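Local coordinates for protein response regulator aspartate phosphatase H (Bacillus subtilis, PDB 3Q15) that dephosphorylates the sporulation phosphotransferase Spo0F, also acts on the response regulator ComA, and takes part in separating competence from sporulation in time, at residues D136-A141 with Q172-Y177; K250-K255 with P261-G266. One frame throughout, in Å; residues are numbered along the deposited sequence.

How the interactions relate
Following the chain from the N terminus, the two contacts come in series: interaction 1 has closed before interaction 2 opens, so they neither nest nor cross. Interaction 1 closes a loop of 30 residues, almost all of it the helical hairpin of 137-153 and 157-172, by bringing the connection before helix 178-194 back against the start of helix 137-153. Interaction 2 spans just five residues and joins helix 238-255 to helix 260-273 across the short link between predicted repeats 4 and 5 of the TPR domain. Their centres lie 32 Å apart, and their nearest atoms remain about 20 Å from each other. One is at the surface, the other largely buried.

Interaction 1 of 2, residues D136-A141 with Q172-Y177; sequences DDIEKA and QNHPLY
Ile-138, in the first turn of helix 137-153, sets its CD1 methyl in the angle formed by the rings of His-174 and Tyr-177, joining the start of the helical hairpin of predicted TPR repeat 2 to the loop that leaves it for helix 178-194. The methyl makes a CH-pi contact with each ring. It lies over one face of Tyr-177, 3.7 Å from CD1 to the ring centroid and only 15° off the normal. Over His-174 the fit is looser, with CD1 4.2 Å from that ring's centroid. Ile-138 and Tyr-177 approach from opposite directions. In Ile-138, chi1 of -72° puts CG1 anti to the carbonyl carbon, and chi2 of -62° then turns CD1 over the tyrosine ring.

The loop brings the two aromatic residues together through a type I turn from His-174 to Tyr-177, closed by Tyr-177 N to His-174 O at 2.8 Å. His-174 ND1 is hydrogen-bonded to the carbonyl of Ile-170, which ties the ring to the end of helix 157-172. Asp-137 adds a marginal touch at the imidazole. Just before it, Asp-136 caps the helix by accepting from Glu-139 N, and its other carboxylate oxygen forms a salt bridge to a basic side chain on the chain of a different protein bound to this one. At the phenol end, Ile-138 CG2 rests 3.6 Å from Tyr-177 OH.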
loop_
_atom_site.group_PDB
_atom_site.type_symbol
_atom_site.label_atom_id
_atom_site.label_comp_id
_atom_site.label_asym_id
_atom_site.label_seq_id
_atom_site.Cartn_x
_atom_site.Cartn_y
_atom_site.Cartn_z
ATOM N N ASP A 136 10.405 -6.934 20.762
ATOM C CA ASP A 136 9.729 -8.219 20.625
ATOM C C ASP A 136 9.392 -8.500 19.160
ATOM O O ASP A 136 8.555 -7.824 18.560
ATOM C CB ASP A 136 8.466 -8.248 21.487
ATOM C CG ASP A 136 7.815 -9.615 21.523
ATOM O OD1 ASP A 136 6.857 -9.845 20.756
ATOM O OD2 ASP A 136 8.262 -10.463 22.322
ATOM N N ASP A 137 10.048 -9.508 18.594
ATOM C CA ASP A 137 9.921 -9.804 17.168
ATOM C C ASP A 137 8.560 -10.379 16.776
ATOM O O ASP A 137 8.086 -10.151 15.664
ATOM C CB ASP A 137 11.044 -10.740 16.712
ATOM C CG ASP A 137 12.405 -10.075 16.744
ATOM O OD1 ASP A 137 12.470 -8.846 16.527
ATOM O OD2 ASP A 137 13.409 -10.778 16.988
ATOM N N ILE A 138 7.938 -11.128 17.682
ATOM C CA ILE A 138 6.621 -11.700 17.418
ATOM C C ILE A 138 5.555 -10.611 17.357
ATOM O O ILE A 138 4.649 -10.662 16.524
ATOM C CB ILE A 138 6.230 -12.747 18.477
ATOM C CG1 ILE A 138 7.062 -14.017 18.295
ATOM C CG2 ILE A 138 4.747 -13.071 18.383
ATOM C CD1 ILE A 138 6.838 -14.694 16.962
ATOM N N GLU A 139 5.671 -9.623 18.237
ATOM C CA GLU A 139 4.759 -8.488 18.223
ATOM C C GLU A 139 4.816 -7.820 16.853
ATOM O O GLU A 139 3.782 -7.485 16.271
ATOM C CB GLU A 139 5.117 -7.487 19.326
ATOM C CG GLU A 139 4.010 -6.491 19.647
ATOM C CD GLU A 139 2.744 -7.170 20.141
ATOM O OE1 GLU A 139 2.852 -8.149 20.909
ATOM O OE2 GLU A 139 1.639 -6.731 19.755
ATOM N N LYS A 140 6.029 -7.646 16.333
ATOM C CA LYS A 140 6.216 -7.074 15.003
ATOM C C LYS A 140 5.594 -7.952 13.917
ATOM O O LYS A 140 4.905 -7.453 13.027
ATOM C CB LYS A 140 7.700 -6.837 14.708
ATOM C CG LYS A 140 8.374 -5.826 15.635
ATOM C CD LYS A 140 9.733 -5.396 15.088
ATOM C CE LYS A 140 10.485 -4.495 16.063
ATOM N NZ LYS A 140 10.928 -5.237 17.275
ATOM N N ALA A 141 5.841 -9.257 13.989
ATOM C CA ALA A 141 5.251 -10.191 13.034
ATOM C C ALA A 141 3.731 -10.091 13.052
ATOM O O ALA A 141 3.079 -10.061 12.004
ATOM C CB ALA A 141 5.685 -11.615 13.348
ATOM N N GLN A 172 9.074 -18.074 10.689
ATOM C CA GLN A 172 9.949 -19.189 10.356
ATOM C C GLN A 172 11.157 -19.253 11.290
ATOM O O GLN A 172 11.740 -20.315 11.479
ATOM C CB GLN A 172 10.393 -19.118 8.890
ATOM C CG GLN A 172 9.268 -19.392 7.897
ATOM C CD GLN A 172 9.720 -19.270 6.453
ATOM O OE1 GLN A 172 10.758 -18.674 6.163
ATOM N NE2 GLN A 172 8.940 -19.839 5.536
ATOM N N ASN A 173 11.520 -18.115 11.878
ATOM C CA ASN A 173 12.591 -18.080 12.868
ATOM C C ASN A 173 12.129 -18.629 14.211
ATOM O O ASN A 173 12.934 -18.851 15.115
ATOM C CB ASN A 173 13.135 -16.660 13.040
ATOM C CG ASN A 173 14.201 -16.317 12.021
ATOM O OD1 ASN A 173 14.776 -17.203 11.389
ATOM N ND2 ASN A 173 14.481 -15.028 11.864
ATOM N N HIS A 174 10.824 -18.842 14.333
ATOM C CA HIS A 174 10.240 -19.401 15.546
ATOM C C HIS A 174 9.388 -20.614 15.194
ATOM O O HIS A 174 8.181 -20.492 15.006
ATOM C CB HIS A 174 9.387 -18.353 16.261
ATOM C CG HIS A 174 10.156 -17.142 16.693
ATOM N ND1 HIS A 174 10.319 -16.038 15.882
ATOM C CD2 HIS A 174 10.815 -16.870 17.840
ATOM C CE1 HIS A 174 11.039 -15.134 16.519
ATOM N NE2 HIS A 174 11.355 -15.610 17.708
ATOM N N PRO A 175 10.021 -21.792 15.111
ATOM C CA PRO A 175 9.395 -23.046 14.677
ATOM C C PRO A 175 8.125 -23.398 15.446
ATOM O O PRO A 175 7.305 -24.165 14.943
ATOM C CB PRO A 175 10.482 -24.086 14.950
ATOM C CG PRO A 175 11.755 -23.318 14.868
ATOM C CD PRO A 175 11.444 -21.973 15.442
ATOM N N LEU A 176 7.962 -22.851 16.645
ATOM C CA LEU A 176 6.777 -23.141 17.444
ATOM C C LEU A 176 5.531 -22.431 16.900
ATOM O O LEU A 176 4.402 -22.801 17.221
ATOM C CB LEU A 176 7.019 -22.768 18.910
ATOM C CG LEU A 176 8.186 -23.480 19.607
ATOM C CD1 LEU A 176 8.409 -22.926 21.007
ATOM C CD2 LEU A 176 7.969 -24.987 19.657
ATOM N N TYR A 177 5.741 -21.415 16.071
ATOM C CA TYR A 177 4.632 -20.662 15.489
ATOM C C TYR A 177 4.196 -21.241 14.145
ATOM O O TYR A 177 4.094 -20.518 13.152
ATOM C CB TYR A 177 5.005 -19.186 15.338
ATOM C CG TYR A 177 4.923 -18.395 16.628
ATOM C CD1 TYR A 177 5.969 -18.405 17.539
ATOM C CD2 TYR A 177 3.798 -17.639 16.932
ATOM C CE1 TYR A 177 5.898 -17.685 18.719
ATOM C CE2 TYR A 177 3.717 -16.915 18.110
ATOM C CZ TYR A 177 4.770 -16.942 18.999
ATOM O OH TYR A 177 4.696 -16.226 20.171
#

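Interaction 2 of 2, residues K250-K255 with P261-G266; sequences KVSREK and PKVLFG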
loop_
_atom_site.group_PDB
_atom_site.type_symbol
_atom_site.label_atom_id
_atom_site.label_comp_id
_atom_site.label_asym_id
_atom_site.label_seq_id
_atom_site.Cartn_x
_atom_site.Cartn_y
_atom_site.Cartn_z
ATOM N N LYS A 250 -12.669 -36.614 2.615
ATOM C CA LYS A 250 -12.417 -37.723 3.530
ATOM C C LYS A 250 -12.072 -37.221 4.925
ATOM O O LYS A 250 -12.752 -37.550 5.896
ATOM C CB LYS A 250 -11.290 -38.618 3.006
ATOM C CG LYS A 250 -10.933 -39.782 3.928
ATOM C CD LYS A 250 -9.792 -40.619 3.356
ATOM C CE LYS A 250 -9.420 -41.764 4.284
ATOM N NZ LYS A 250 -8.306 -42.584 3.733
ATOM N N VAL A 251 -11.013 -36.425 5.022
ATOM C CA VAL A 251 -10.578 -35.896 6.309
ATOM C C VAL A 251 -11.687 -35.074 6.967
ATOM O O VAL A 251 -11.793 -35.025 8.193
ATOM C CB VAL A 251 -9.282 -35.066 6.176
ATOM C CG1 VAL A 251 -9.451 -33.979 5.133
ATOM C CG2 VAL A 251 -8.879 -34.474 7.519
ATOM N N SER A 252 -12.520 -34.444 6.143
ATOM C CA SER A 252 -13.657 -33.671 6.635
ATOM C C SER A 252 -14.712 -34.565 7.285
ATOM O O SER A 252 -15.017 -34.413 8.467
ATOM C CB SER A 252 -14.289 -32.860 5.501
ATOM O OG SER A 252 -13.450 -31.789 5.101
ATOM N N ARG A 253 -15.265 -35.494 6.509
ATOM C CA ARG A 253 -16.289 -36.409 7.010
ATOM C C ARG A 253 -15.847 -37.135 8.280
ATOM O O ARG A 253 -16.669 -37.473 9.132
ATOM C CB ARG A 253 -16.665 -37.443 5.944
ATOM C CG ARG A 253 -17.243 -36.866 4.661
ATOM C CD ARG A 253 -17.895 -37.957 3.820
ATOM N NE ARG A 253 -18.494 -37.438 2.592
ATOM C CZ ARG A 253 -17.922 -37.506 1.394
ATOM N NH1 ARG A 253 -16.732 -38.074 1.257
ATOM N NH2 ARG A 253 -18.540 -37.009 0.333
ATOM N N GLU A 254 -14.545 -37.374 8.399
ATOM C CA GLU A 254 -14.023 -38.196 9.487
ATOM C C GLU A 254 -13.607 -37.400 10.723
ATOM O O GLU A 254 -13.687 -37.910 11.841
ATOM C CB GLU A 254 -12.857 -39.069 9.002
ATOM C CG GLU A 254 -13.248 -40.095 7.944
ATOM C CD GLU A 254 -12.117 -41.052 7.600
ATOM O OE1 GLU A 254 -11.082 -41.037 8.303
ATOM O OE2 GLU A 254 -12.264 -41.822 6.625
ATOM N N LYS A 255 -13.170 -36.158 10.531
ATOM C CA LYS A 255 -12.640 -35.377 11.648
ATOM C C LYS A 255 -13.059 -33.904 11.686
ATOM O O LYS A 255 -13.064 -33.293 12.755
ATOM C CB LYS A 255 -11.115 -35.491 11.705
ATOM C CG LYS A 255 -10.615 -36.896 12.006
ATOM C CD LYS A 255 -9.113 -36.920 12.203
ATOM C CE LYS A 255 -8.628 -38.310 12.577
ATOM N NZ LYS A 255 -7.168 -38.323 12.870
ATOM N N PRO A 261 -19.617 -28.543 3.639
ATOM C CA PRO A 261 -20.348 -27.722 2.666
ATOM C C PRO A 261 -19.414 -27.061 1.656
ATOM O O PRO A 261 -19.652 -27.149 0.453
ATOM C CB PRO A 261 -21.028 -26.662 3.540
ATOM C CG PRO A 261 -21.204 -27.329 4.863
ATOM C CD PRO A 261 -19.981 -28.204 5.028
ATOM N N LYS A 262 -18.359 -26.415 2.139
ATOM C CA LYS A 262 -17.412 -25.750 1.254
ATOM C C LYS A 262 -16.668 -26.753 0.378
ATOM O O LYS A 262 -16.443 -26.507 -0.806
ATOM C CB LYS A 262 -16.422 -24.908 2.059
ATOM C CG LYS A 262 -15.322 -24.278 1.221
ATOM C CD LYS A 262 -14.657 -23.120 1.950
ATOM C CE LYS A 262 -14.199 -23.526 3.336
ATOM N NZ LYS A 262 -13.614 -22.369 4.067
ATOM N N VAL A 263 -16.289 -27.885 0.964
ATOM C CA VAL A 263 -15.604 -28.935 0.218
ATOM C C VAL A 263 -16.502 -29.523 -0.871
ATOM O O VAL A 263 -16.072 -29.703 -2.007
ATOM C CB VAL A 263 -15.106 -30.065 1.148
ATOM C CG1 VAL A 263 -14.596 -31.244 0.334
ATOM C CG2 VAL A 263 -14.024 -29.548 2.077
ATOM N N LEU A 264 -17.752 -29.816 -0.527
ATOM C CA LEU A 264 -18.675 -30.412 -1.488
ATOM C C LEU A 264 -19.103 -29.449 -2.602
ATOM O O LEU A 264 -19.487 -29.881 -3.688
ATOM C CB LEU A 264 -19.897 -30.994 -0.773
ATOM C CG LEU A 264 -19.607 -32.187 0.140
ATOM C CD1 LEU A 264 -20.870 -32.664 0.846
ATOM C CD2 LEU A 264 -18.975 -33.321 -0.650
ATOM N N PHE A 265 -19.040 -28.147 -2.342
ATOM C CA PHE A 265 -19.381 -27.179 -3.379
ATOM C C PHE A 265 -18.274 -27.077 -4.426
ATOM O O PHE A 265 -18.548 -26.975 -5.621
ATOM C CB PHE A 265 -19.680 -25.797 -2.793
ATOM C CG PHE A 265 -19.825 -24.726 -3.838
ATOM C CD1 PHE A 265 -21.008 -24.585 -4.541
ATOM C CD2 PHE A 265 -18.773 -23.873 -4.131
ATOM C CE1 PHE A 265 -21.146 -23.614 -5.512
ATOM C CE2 PHE A 265 -18.907 -22.892 -5.102
ATOM C CZ PHE A 265 -20.097 -22.765 -5.793
ATOM N N GLY A 266 -17.025 -27.098 -3.972
ATOM C CA GLY A 266 -15.892 -27.093 -4.878
ATOM C C GLY A 266 -15.905 -28.337 -5.742
ATOM O O GLY A 266 -15.767 -28.268 -6.963
#
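Val-263 holds CG1 anti to its backbone N (chi1 171°), which leaves CG2 beside that nitrogen and facing Ser-252. On the other helix, Ser-252 has OG anti to its carbonyl carbon (chi1 -71°), and the hydroxyl meets this methyl, OG to CG2 3.8 Å. The next residue, Arg-253, runs extended from CG to NE and sets its guanidinium beside Leu-264, whose CD2 lies 3.8 Å from Arg-253 NH2. The two side chains cross at about a right angle, and the methyl approaches the guanidinium obliquely.

These two touches join the C-terminal part of helix 238-255 to the first turns of helix 260-273, at the step between predicted repeats 4 and 5 of the TPR solenoid. The backbones come closest at Ser-252 and Val-263, where the CA atoms are 8.2 Å apart. A small serine faces a branched valine at this approach. Only 106 Å² is buried between the segments, both sides summed, but three of the four touching residues are buried in the whole fold. Phe-283 of helix 277-290 helps bury Leu-264 and also packs on the more exposed Arg-253. Leu-260, at the start of helix 260-273, touches Ser-252 and Arg-253 as well.

No hydrogen bond passes between the two segments, and the polar atoms that meet these methyls, Ser-252 OG and Arg-253 NH2, have partners outside them. Ser-252 OG bonds to the carbonyl of Ala-248, one turn back in its own helix, while Arg-253 NH2 forms a salt bridge with Glu-286. Both polar ends are held by these partners, and the methyls simply rest against them, so the direct contact is van der Waals packing and the charge pairing is left to helix 277-290.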